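Side-chain contacts in aspartate semialdehyde dehydrogenase (PDB 4WOJ), which probably catalyses the NADPH-dependent reductive dephosphorylation of L-aspartyl-4-phosphate to L-aspartate-semialdehyde, on the pathways to lysine, methionine and threonine: residues 169-174 against 351-356; 138-143 against 244-249; 16-21 against 173-178. One frame throughout, in Å; residues are numbered along the deposited sequence.

In the fold
The three contacts form a chain through the middle of the subunit; contact 3 joins the nucleotide-binding and dimerisation domains. Contact 1 is central, about 13 Å from contact 2 and about 8 Å from contact 3, centre to centre. It touches contact 2 where Gly-356 O is 3.5 Å from Cys-141 CB. On its other flank Leu-353 CD2 packs 3.8 Å from Met-18 CB of contact 3. Contacts 1 and 3 share Ala-173 and Gly-174; contacts 2 and 3 do not touch. The side chain of Gln-352 is about 3 Å from that of His-276, the predicted proton acceptor, and contact 2 holds Cys-141, the predicted nucleophile, so both border the probable active site.

Contact 1. Residues 169-174 against 351-356; sequences AISGAG and DQLLWG
The carboxamide of Gln-352 has the backbone of Gly-172 over one face and the hydroxyl of Ser-171 at its oxygen. Gly-172 CA sits almost directly above Gln-352 CD, at 3.5 Å. Gly-172 N also lies above the amide, 3.0 Å from Gln-352 OE1, but its N-H points too poorly for a hydrogen bond. The bond that does form runs from Ser-171 OG to Gln-352 OE1; the modelled 2.4 Å is doubtfully short. Gln-352 leaves the backbone with CG anti to N, then bends at chi2 (-98°), and this turn lays the amide against the 3-10 segment 171-173. Leu-353 CG reaches Ser-171 OG at only 4.2 Å.

A second flat group, the carboxylate of Asp-351, caps its own segment. Asp-351 OD1 uses its anti lone pair to take Leu-354 N at 3.0 Å in the turn into helix 354-369, while OD2 is held by a salt bridge to Arg-274 and by Gly-325 N. With the side chain of Gln-352 also close to those of Cys-141, which its CG touches, and His-276, predicted catalytic residues, the arrangement belongs to the wall of the probable active site, where a loop of the dimerisation domain meets the start of the C-terminal helix.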
ATOM      1  N   ALA B 169       2.503  -2.518  -8.528  1.00 21.90           N
ATOM      2  CA  ALA B 169       2.018  -1.811  -9.714  1.00 22.88           C
ATOM      3  C   ALA B 169       1.448  -2.767 -10.765  1.00 23.38           C
ATOM      4  O   ALA B 169       1.694  -3.973 -10.780  1.00 21.37           O
ATOM      5  CB  ALA B 169       3.140  -1.002 -10.306  1.00 23.35           C
ATOM      6  N   ILE B 170       0.677  -2.184 -11.663  1.00 23.23           N
ATOM      7  CA  ILE B 170      -0.147  -2.975 -12.523  1.00 22.09           C
ATOM      8  C   ILE B 170       0.703  -3.615 -13.590  1.00 21.05           C
ATOM      9  O   ILE B 170       0.317  -4.615 -14.129  1.00 22.16           O
ATOM     10  CB  ILE B 170      -1.320  -2.151 -13.087  1.00 23.72           C
ATOM     11  CG1 ILE B 170      -2.335  -3.061 -13.776  1.00 25.19           C
ATOM     12  CG2 ILE B 170      -0.833  -1.061 -14.069  1.00 24.70           C
ATOM     13  CD1 ILE B 170      -2.920  -4.160 -12.916  1.00 26.55           C
ATOM     14  N   SER B 171       1.890  -3.081 -13.865  1.00 21.48           N
ATOM     15  CA  SER B 171       2.710  -3.607 -14.965  1.00 21.63           C
ATOM     16  C   SER B 171       3.030  -5.056 -14.853  1.00 22.57           C
ATOM     17  O   SER B 171       3.139  -5.740 -15.853  1.00 23.02           O
ATOM     18  CB  SER B 171       3.995  -2.804 -15.156  1.00 22.00           C
ATOM     19  OG  SER B 171       4.821  -2.831 -14.045  1.00 21.60           O
ATOM     20  N   GLY B 172       3.161  -5.553 -13.631  1.00 25.10           N
ATOM     21  CA  GLY B 172       3.472  -6.973 -13.421  1.00 26.52           C
ATOM     22  C   GLY B 172       2.397  -7.899 -13.969  1.00 28.35           C
ATOM     23  O   GLY B 172       2.659  -9.082 -14.243  1.00 29.57           O
ATOM     24  N   ALA B 173       1.204  -7.333 -14.164  1.00 27.48           N
ATOM     25  CA  ALA B 173       0.057  -8.054 -14.712  1.00 27.53           C
ATOM     26  C   ALA B 173      -0.014  -8.041 -16.230  1.00 28.76           C
ATOM     27  O   ALA B 173      -0.878  -8.704 -16.791  1.00 29.53           O
ATOM     28  CB  ALA B 173      -1.222  -7.451 -14.159  1.00 27.40           C
ATOM     29  N   GLY B 174       0.858  -7.271 -16.888  1.00 29.53           N
ATOM     30  CA  GLY B 174       0.887  -7.168 -18.357  1.00 28.92           C
ATOM     31  C   GLY B 174       0.334  -5.859 -18.910  1.00 32.50           C
ATOM     32  O   GLY B 174      -0.284  -5.085 -18.180  1.00 37.08           O
ATOM     33  N   ASP B 351      11.783  -0.529  -9.855  1.00 24.49           N
ATOM     34  CA  ASP B 351      11.041  -0.605 -11.113  1.00 22.08           C
ATOM     35  C   ASP B 351      10.767  -2.035 -11.508  1.00 23.95           C
ATOM     36  O   ASP B 351      11.695  -2.809 -11.709  1.00 28.59           O
ATOM     37  CB  ASP B 351      11.837   0.038 -12.233  1.00 21.48           C
ATOM     38  CG  ASP B 351      11.046   0.125 -13.526  1.00 20.21           C
ATOM     39  OD1 ASP B 351      11.001  -0.862 -14.288  1.00 17.80           O
ATOM     40  OD2 ASP B 351      10.412   1.171 -13.723  1.00 17.88           O
ATOM     41  N   GLN B 352       9.503  -2.378 -11.662  1.00 22.82           N
ATOM     42  CA  GLN B 352       9.113  -3.754 -11.912  1.00 24.35           C
ATOM     43  C   GLN B 352       9.699  -4.318 -13.173  1.00 24.29           C
ATOM     44  O   GLN B 352      10.108  -5.477 -13.203  1.00 24.40           O
ATOM     45  CB  GLN B 352       7.587  -3.873 -11.959  1.00 27.41           C
ATOM     46  CG  GLN B 352       7.077  -5.289 -12.063  1.00 30.49           C
ATOM     47  CD  GLN B 352       6.725  -5.687 -13.470  1.00 33.82           C
ATOM     48  OE1 GLN B 352       6.043  -4.949 -14.177  1.00 33.80           O
ATOM     49  NE2 GLN B 352       7.169  -6.877 -13.889  1.00 35.24           N
ATOM     50  N   LEU B 353       9.705  -3.503 -14.224  1.00 24.51           N
ATOM     51  CA  LEU B 353      10.117  -3.930 -15.554  1.00 22.63           C
ATOM     52  C   LEU B 353      11.601  -4.143 -15.711  1.00 23.19           C
ATOM     53  O   LEU B 353      12.031  -4.974 -16.480  1.00 22.87           O
ATOM     54  CB  LEU B 353       9.610  -2.925 -16.570  1.00 25.64           C
ATOM     55  CG  LEU B 353       8.079  -2.957 -16.670  1.00 26.93           C
ATOM     56  CD1 LEU B 353       7.530  -1.851 -17.531  1.00 26.68           C
ATOM     57  CD2 LEU B 353       7.586  -4.279 -17.234  1.00 27.46           C
ATOM     58  N   LEU B 354      12.402  -3.408 -14.967  1.00 25.02           N
ATOM     59  CA  LEU B 354      13.846  -3.464 -15.107  1.00 25.59           C
ATOM     60  C   LEU B 354      14.445  -4.461 -14.089  1.00 23.75           C
ATOM     61  O   LEU B 354      14.607  -5.639 -14.355  1.00 22.31           O
ATOM     62  CB  LEU B 354      14.426  -2.073 -14.861  1.00 26.51           C
ATOM     63  CG  LEU B 354      14.143  -0.995 -15.876  1.00 29.43           C
ATOM     64  CD1 LEU B 354      14.463   0.392 -15.370  1.00 30.36           C
ATOM     65  CD2 LEU B 354      14.921  -1.238 -17.158  1.00 30.65           C
ATOM     66  N   TRP B 355      14.765  -4.000 -12.912  1.00 23.24           N
ATOM     67  CA  TRP B 355      15.341  -4.947 -11.919  1.00 24.74           C
ATOM     68  C   TRP B 355      14.351  -6.065 -11.574  1.00 24.89           C
ATOM     69  O   TRP B 355      14.727  -7.226 -11.358  1.00 27.73           O
ATOM     70  CB  TRP B 355      15.843  -4.214 -10.681  1.00 23.25           C
ATOM     71  CG  TRP B 355      17.280  -3.814 -10.796  1.00 20.95           C
ATOM     72  CD1 TRP B 355      17.804  -2.565 -10.636  1.00 20.55           C
ATOM     73  CD2 TRP B 355      18.368  -4.664 -11.118  1.00 20.18           C
ATOM     74  NE1 TRP B 355      19.154  -2.593 -10.833  1.00 20.54           N
ATOM     75  CE2 TRP B 355      19.529  -3.876 -11.120  1.00 19.32           C
ATOM     76  CE3 TRP B 355      18.478  -6.019 -11.390  1.00 20.62           C
ATOM     77  CZ2 TRP B 355      20.776  -4.396 -11.384  1.00 19.68           C
ATOM     78  CZ3 TRP B 355      19.709  -6.531 -11.651  1.00 21.20           C
ATOM     79  CH2 TRP B 355      20.850  -5.728 -11.651  1.00 20.55           C
ATOM     80  N   GLY B 356      13.081  -5.708 -11.562  1.00 24.42           N
ATOM     81  CA  GLY B 356      12.018  -6.683 -11.397  1.00 23.79           C
ATOM     82  C   GLY B 356      11.873  -7.714 -12.491  1.00 26.26           C
ATOM     83  O   GLY B 356      11.368  -8.799 -12.233  1.00 24.81           O
TER

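Contact 2. Residues 138-143 against 244-249; sequences GSNCTV and EYKAAT
Val-143 packs on the backbone of helix 242-255 where the two segments come closest, and Asn-140 meets the chain of Lys-246 across a wider gap that side chains bridge. The helices come nearest at Val-143 and Ala-247, whose CA atoms are 5.6 Å apart. There Val-143 CG2 rests 3.9 Å from Ala-247 CA, and Val-143 CG1 stands 4.0 Å from Ala-247 O; with CG1 anti to the backbone N (chi1 -158°), both methyls straddle the helix surface at its alanine.

At the N-cap, the CA atoms of Asn-140 and Lys-246 are 7.1 Å apart. Lys-246 CD lies over one face of the Asn-140 amide, 3.7 Å from Asn-140 CB, the two chains crossing at about a right angle. From the opposite face Thr-142 N donates to Asn-140 OD1 at 3.1 Å, approaching 62° out of the carbonyl plane. This is the N-cap of helix 141-149, whose first residue, Cys-141, is the predicted acyl-thioester nucleophile. The other end of the same amide is held by Glu-243, which accepts from ND2, while Asn-140 N donates to Glu-250; the cap is thus tied to helix 242-255 by two acidic residues.

No hydrogen bond crosses between the segments themselves. Lys-246 NZ reaches on to Glu-243 and Asp-233 in long, weak ion pairs. Farther round helix 242-255, on its more exposed side, Thr-249 OG1 bonds back to Tyr-245 O, whereas buried Glu-244 forms salt bridges to Arg-333 and Lys-335 of the second subunit.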
ATOM      1  N   GLY B 138      14.591 -15.895 -14.204  1.00 32.05           N
ATOM      2  CA  GLY B 138      14.461 -14.670 -13.414  1.00 31.45           C
ATOM      3  C   GLY B 138      13.466 -14.931 -12.310  1.00 34.11           C
ATOM      4  O   GLY B 138      12.494 -15.685 -12.512  1.00 36.11           O
ATOM      5  N   SER B 139      13.713 -14.353 -11.134  1.00 34.68           N
ATOM      6  CA  SER B 139      12.830 -14.572  -9.978  1.00 33.10           C
ATOM      7  C   SER B 139      11.673 -13.614 -10.062  1.00 31.97           C
ATOM      8  O   SER B 139      11.623 -12.758 -10.954  1.00 29.63           O
ATOM      9  CB  SER B 139      13.555 -14.401  -8.645  1.00 34.94           C
ATOM     10  OG  SER B 139      14.061 -13.075  -8.489  1.00 33.29           O
ATOM     11  N   ASN B 140      10.706 -13.821  -9.172  1.00 32.66           N
ATOM     12  CA  ASN B 140       9.558 -12.945  -9.036  1.00 33.98           C
ATOM     13  C   ASN B 140      10.059 -11.555  -8.642  1.00 36.01           C
ATOM     14  O   ASN B 140      11.052 -11.406  -7.918  1.00 35.22           O
ATOM     15  CB  ASN B 140       8.588 -13.508  -8.017  1.00 35.70           C
ATOM     16  CG  ASN B 140       7.476 -12.540  -7.638  1.00 38.59           C
ATOM     17  OD1 ASN B 140       7.531 -11.888  -6.598  1.00 45.47           O
ATOM     18  ND2 ASN B 140       6.456 -12.470  -8.450  1.00 41.83           N
ATOM     19  N   CYS B 141       9.373 -10.550  -9.157  1.00 37.28           N
ATOM     20  CA  CYS B 141       9.789  -9.165  -9.022  1.00 39.97           C
ATOM     21  C   CYS B 141       9.916  -8.712  -7.548  1.00 38.80           C
ATOM     22  O   CYS B 141      10.822  -7.962  -7.200  1.00 39.38           O
ATOM     23  CB  CYS B 141       8.830  -8.254  -9.819  1.00 42.19           C
ATOM     24  SG  CYS B 141       7.088  -8.765  -9.828  1.00 50.98           S
ATOM     25  N   THR B 142       9.005  -9.163  -6.697  1.00 36.90           N
ATOM     26  CA  THR B 142       9.036  -8.808  -5.290  1.00 35.41           C
ATOM     27  C   THR B 142      10.327  -9.303  -4.626  1.00 36.23           C
ATOM     28  O   THR B 142      10.962  -8.595  -3.837  1.00 36.71           O
ATOM     29  CB  THR B 142       7.786  -9.356  -4.568  1.00 37.55           C
ATOM     30  OG1 THR B 142       6.648  -8.604  -4.995  1.00 35.15           O
ATOM     31  CG2 THR B 142       7.910  -9.215  -3.030  1.00 39.34           C
ATOM     32  N   VAL B 143      10.746 -10.508  -4.985  1.00 36.27           N
ATOM     33  CA  VAL B 143      11.965 -11.081  -4.424  1.00 34.57           C
ATOM     34  C   VAL B 143      13.201 -10.327  -4.946  1.00 31.66           C
ATOM     35  O   VAL B 143      14.158 -10.071  -4.229  1.00 26.05           O
ATOM     36  CB  VAL B 143      12.086 -12.561  -4.799  1.00 35.89           C
ATOM     37  CG1 VAL B 143      12.998 -13.265  -3.814  1.00 37.52           C
ATOM     38  CG2 VAL B 143      10.729 -13.223  -4.765  1.00 39.16           C
ATOM     39  N   GLU B 244       2.714 -14.596  -2.844  1.00 43.73           N
ATOM     40  CA  GLU B 244       3.279 -14.509  -1.481  1.00 43.31           C
ATOM     41  C   GLU B 244       4.170 -15.710  -1.093  1.00 46.73           C
ATOM     42  O   GLU B 244       5.221 -15.544  -0.490  1.00 46.67           O
ATOM     43  CB  GLU B 244       2.134 -14.378  -0.467  1.00 41.93           C
ATOM     44  CG  GLU B 244       1.316 -13.103  -0.647  1.00 38.82           C
ATOM     45  CD  GLU B 244      -0.082 -13.149  -0.038  1.00 37.39           C
ATOM     46  OE1 GLU B 244      -0.548 -14.218   0.428  1.00 38.95           O
ATOM     47  OE2 GLU B 244      -0.734 -12.092  -0.027  1.00 30.66           O
ATOM     48  N   TYR B 245       3.742 -16.916  -1.440  1.00 46.70           N
ATOM     49  CA  TYR B 245       4.559 -18.113  -1.223  1.00 44.96           C
ATOM     50  C   TYR B 245       5.892 -18.041  -2.039  1.00 43.98           C
ATOM     51  O   TYR B 245       6.898 -18.590  -1.622  1.00 38.88           O
ATOM     52  CB  TYR B 245       3.733 -19.387  -1.569  1.00 46.61           C
ATOM     53  CG  TYR B 245       4.560 -20.550  -2.071  1.00 48.10           C
ATOM     54  CD1 TYR B 245       4.998 -21.551  -1.211  1.00 50.07           C
ATOM     55  CD2 TYR B 245       4.926 -20.627  -3.420  1.00 52.98           C
ATOM     56  CE1 TYR B 245       5.772 -22.595  -1.698  1.00 53.10           C
ATOM     57  CE2 TYR B 245       5.700 -21.666  -3.918  1.00 52.12           C
ATOM     58  CZ  TYR B 245       6.121 -22.643  -3.061  1.00 50.79           C
ATOM     59  OH  TYR B 245       6.891 -23.656  -3.593  1.00 49.10           O
ATOM     60  N   LYS B 246       5.865 -17.435  -3.231  1.00 43.02           N
ATOM     61  CA  LYS B 246       7.074 -17.291  -4.057  1.00 44.04           C
ATOM     62  C   LYS B 246       8.202 -16.633  -3.298  1.00 43.58           C
ATOM     63  O   LYS B 246       9.368 -16.949  -3.504  1.00 42.50           O
ATOM     64  CB  LYS B 246       6.843 -16.387  -5.276  1.00 48.61           C
ATOM     65  CG  LYS B 246       6.005 -16.990  -6.380  1.00 52.44           C
ATOM     66  CD  LYS B 246       5.972 -16.107  -7.618  1.00 53.55           C
ATOM     67  CE  LYS B 246       4.973 -16.617  -8.661  1.00 52.09           C
ATOM     68  NZ  LYS B 246       3.620 -15.978  -8.522  1.00 52.24           N
ATOM     69  N   ALA B 247       7.859 -15.652  -2.479  1.00 41.75           N
ATOM     70  CA  ALA B 247       8.877 -14.908  -1.789  1.00 40.27           C
ATOM     71  C   ALA B 247       9.885 -15.808  -1.057  1.00 34.75           C
ATOM     72  O   ALA B 247      11.056 -15.792  -1.388  1.00 35.72           O
ATOM     73  CB  ALA B 247       8.273 -13.873  -0.854  1.00 41.97           C
ATOM     74  N   ALA B 248       9.447 -16.623  -0.113  1.00 32.98           N
ATOM     75  CA  ALA B 248      10.410 -17.285   0.788  1.00 28.12           C
ATOM     76  C   ALA B 248      11.292 -18.270   0.046  1.00 27.10           C
ATOM     77  O   ALA B 248      12.490 -18.291   0.216  1.00 25.19           O
ATOM     78  CB  ALA B 248       9.705 -17.946   1.941  1.00 27.30           C
ATOM     79  N   THR B 249      10.686 -19.079  -0.799  1.00 33.39           N
ATOM     80  CA  THR B 249      11.366 -20.195  -1.459  1.00 37.81           C
ATOM     81  C   THR B 249      12.377 -19.741  -2.491  1.00 35.96           C
ATOM     82  O   THR B 249      13.468 -20.302  -2.593  1.00 37.57           O
ATOM     83  CB  THR B 249      10.331 -21.124  -2.125  1.00 44.86           C
ATOM     84  OG1 THR B 249       9.268 -20.330  -2.693  1.00 45.57           O
ATOM     85  CG2 THR B 249       9.750 -22.079  -1.057  1.00 45.36           C
TER

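Contact 3. Residues 16-21 against 173-178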
ATOM      1  N   ARG B  16       8.087  -8.068 -27.862  1.00 47.69           N
ATOM      2  CA  ARG B  16       7.078  -7.084 -28.218  1.00 47.75           C
ATOM      3  C   ARG B  16       6.380  -6.476 -27.001  1.00 49.04           C
ATOM      4  O   ARG B  16       5.899  -5.338 -27.051  1.00 44.95           O
ATOM      5  CB  ARG B  16       6.033  -7.728 -29.118  1.00 52.42           C
ATOM      6  CG  ARG B  16       5.757  -6.925 -30.388  1.00 58.69           C
ATOM      7  CD  ARG B  16       4.611  -7.542 -31.175  1.00 65.06           C
ATOM      8  NE  ARG B  16       5.023  -8.625 -32.079  1.00 71.04           N
ATOM      9  CZ  ARG B  16       5.577  -8.432 -33.278  1.00 76.30           C
ATOM     10  NH1 ARG B  16       5.826  -7.188 -33.700  1.00 72.47           N
ATOM     11  NH2 ARG B  16       5.896  -9.477 -34.052  1.00 76.27           N
ATOM     12  N   GLY B  17       6.311  -7.244 -25.912  1.00 47.49           N
ATOM     13  CA  GLY B  17       5.662  -6.794 -24.685  1.00 48.44           C
ATOM     14  C   GLY B  17       6.515  -5.850 -23.852  1.00 49.93           C
ATOM     15  O   GLY B  17       7.539  -5.334 -24.307  1.00 52.21           O
ATOM     16  N   MET B  18       6.107  -5.637 -22.608  1.00 47.49           N
ATOM     17  CA  MET B  18       6.711  -4.564 -21.805  1.00 45.80           C
ATOM     18  C   MET B  18       8.081  -4.935 -21.301  1.00 42.10           C
ATOM     19  O   MET B  18       9.007  -4.159 -21.437  1.00 43.74           O
ATOM     20  CB  MET B  18       5.817  -4.184 -20.633  1.00 43.53           C
ATOM     21  CG  MET B  18       4.518  -3.579 -21.074  1.00 43.35           C
ATOM     22  SD  MET B  18       3.485  -3.176 -19.670  1.00 45.30           S
ATOM     23  CE  MET B  18       3.625  -1.399 -19.814  1.00 51.48           C
ATOM     24  N   VAL B  19       8.201  -6.112 -20.698  1.00 41.65           N
ATOM     25  CA  VAL B  19       9.483  -6.569 -20.171  1.00 37.00           C
ATOM     26  C   VAL B  19      10.434  -6.592 -21.360  1.00 39.32           C
ATOM     27  O   VAL B  19      11.569  -6.098 -21.290  1.00 40.19           O
ATOM     28  CB  VAL B  19       9.384  -7.984 -19.558  1.00 35.78           C
ATOM     29  CG1 VAL B  19      10.766  -8.498 -19.136  1.00 35.77           C
ATOM     30  CG2 VAL B  19       8.450  -7.985 -18.353  1.00 35.71           C
ATOM     31  N   GLY B  20       9.934  -7.159 -22.454  1.00 39.43           N
ATOM     32  CA  GLY B  20      10.686  -7.312 -23.708  1.00 43.23           C
ATOM     33  C   GLY B  20      11.158  -6.012 -24.349  1.00 42.90           C
ATOM     34  O   GLY B  20      12.273  -5.953 -24.844  1.00 45.92           O
ATOM     35  N   SER B  21      10.346  -4.965 -24.324  1.00 38.83           N
ATOM     36  CA  SER B  21      10.826  -3.671 -24.836  1.00 41.19           C
ATOM     37  C   SER B  21      11.863  -3.083 -23.911  1.00 37.34           C
ATOM     38  O   SER B  21      12.822  -2.437 -24.333  1.00 38.75           O
ATOM     39  CB  SER B  21       9.694  -2.661 -24.965  1.00 42.16           C
ATOM     40  OG  SER B  21       8.484  -3.321 -25.192  1.00 48.15           O
ATOM     41  N   ALA B 173       1.204  -7.333 -14.164  1.00 27.48           N
ATOM     42  CA  ALA B 173       0.057  -8.054 -14.712  1.00 27.53           C
ATOM     43  C   ALA B 173      -0.014  -8.041 -16.230  1.00 28.76           C
ATOM     44  O   ALA B 173      -0.878  -8.704 -16.791  1.00 29.53           O
ATOM     45  CB  ALA B 173      -1.222  -7.451 -14.159  1.00 27.40           C
ATOM     46  N   GLY B 174       0.858  -7.271 -16.888  1.00 29.53           N
ATOM     47  CA  GLY B 174       0.887  -7.168 -18.357  1.00 28.92           C
ATOM     48  C   GLY B 174       0.334  -5.859 -18.910  1.00 32.50           C
ATOM     49  O   GLY B 174      -0.284  -5.085 -18.180  1.00 37.08           O
ATOM     50  N   ALA B 175       0.512  -5.640 -20.216  1.00 34.49           N
ATOM     51  CA  ALA B 175       0.162  -4.365 -20.900  1.00 33.39           C
ATOM     52  C   ALA B 175      -1.328  -4.056 -21.078  1.00 33.79           C
ATOM     53  O   ALA B 175      -1.721  -2.900 -21.190  1.00 34.43           O
ATOM     54  CB  ALA B 175       0.851  -4.325 -22.248  1.00 32.74           C
ATOM     55  N   ALA B 176      -2.166  -5.077 -21.141  1.00 36.70           N
ATOM     56  CA  ALA B 176      -3.616  -4.833 -21.268  1.00 36.62           C
ATOM     57  C   ALA B 176      -4.197  -4.462 -19.896  1.00 37.81           C
ATOM     58  O   ALA B 176      -5.107  -3.626 -19.790  1.00 41.73           O
ATOM     59  CB  ALA B 176      -4.340  -6.036 -21.883  1.00 34.27           C
ATOM     60  N   ALA B 177      -3.662  -5.067 -18.838  1.00 40.74           N
ATOM     61  CA  ALA B 177      -4.094  -4.714 -17.461  1.00 37.65           C
ATOM     62  C   ALA B 177      -3.825  -3.226 -17.187  1.00 36.72           C
ATOM     63  O   ALA B 177      -4.663  -2.534 -16.616  1.00 35.51           O
ATOM     64  CB  ALA B 177      -3.394  -5.572 -16.439  1.00 33.99           C
ATOM     65  N   MET B 178      -2.662  -2.752 -17.632  1.00 37.57           N
ATOM     66  CA  MET B 178      -2.260  -1.356 -17.467  1.00 36.96           C
ATOM     67  C   MET B 178      -3.153  -0.443 -18.255  1.00 37.80           C
ATOM     68  O   MET B 178      -3.603   0.597 -17.779  1.00 37.25           O
ATOM     69  CB  MET B 178      -0.834  -1.156 -17.942  1.00 35.75           C
ATOM     70  CG  MET B 178      -0.243   0.192 -17.541  1.00 38.55           C
ATOM     71  SD  MET B 178       1.542   0.068 -17.794  1.00 42.71           S
ATOM     72  CE  MET B 178       2.273   1.419 -16.932  1.00 44.40           C
TER
HETATM   73  O   HOH W   1       3.003  -6.985 -21.757  1.00 12.25           O
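Met-18 opens the helix that follows the first strand of the Rossmann domain, and it meets Ala-175 and Met-178 in the first turn of helix 175-191, so two helix starts from different domains face each other here. Each is preceded by a glycine N-cap, Gly-17 on one side and Gly-174 on the other. Gly-174 has a phi of 106°, a conformation readily taken by glycine.

Met-18 carries the packing. Its sulfur lies across the start of the opposing helix, with SD 3.7 Å from Ala-175 CA, and the Ala-175 methyl nestles beside the thioether, 3.9 Å from Met-18 CG. The chain runs out straight through chi2 (179°) and then bends at chi3 (110°), which swings the terminal methyl onward to the second methionine. There Met-18 CE abuts Met-178 SD at a tight 3.3 Å. Met-178 is extended throughout, and the two chains meet at a slant, one methyl against the other's sulfur. Leu-353 flanks Met-18 within the chain, and Leu-199 of the second subunit packs on it too; Glu-202 of that subunit touches Met-178.

Polar groups meet through a water. It accepts from Ala-175 N at 3.2 Å and, weakly, from Met-18 N at 3.5 Å, linking the N-terminal ends of both helices. Helix 175-191 is the dimerisation-domain element packed here against helix 18-30, whose start at Gly-17, after strand 8-13, is consistent with the glycine-rich turn that receives the dinucleotide phosphates in NADP-binding Rossmann folds.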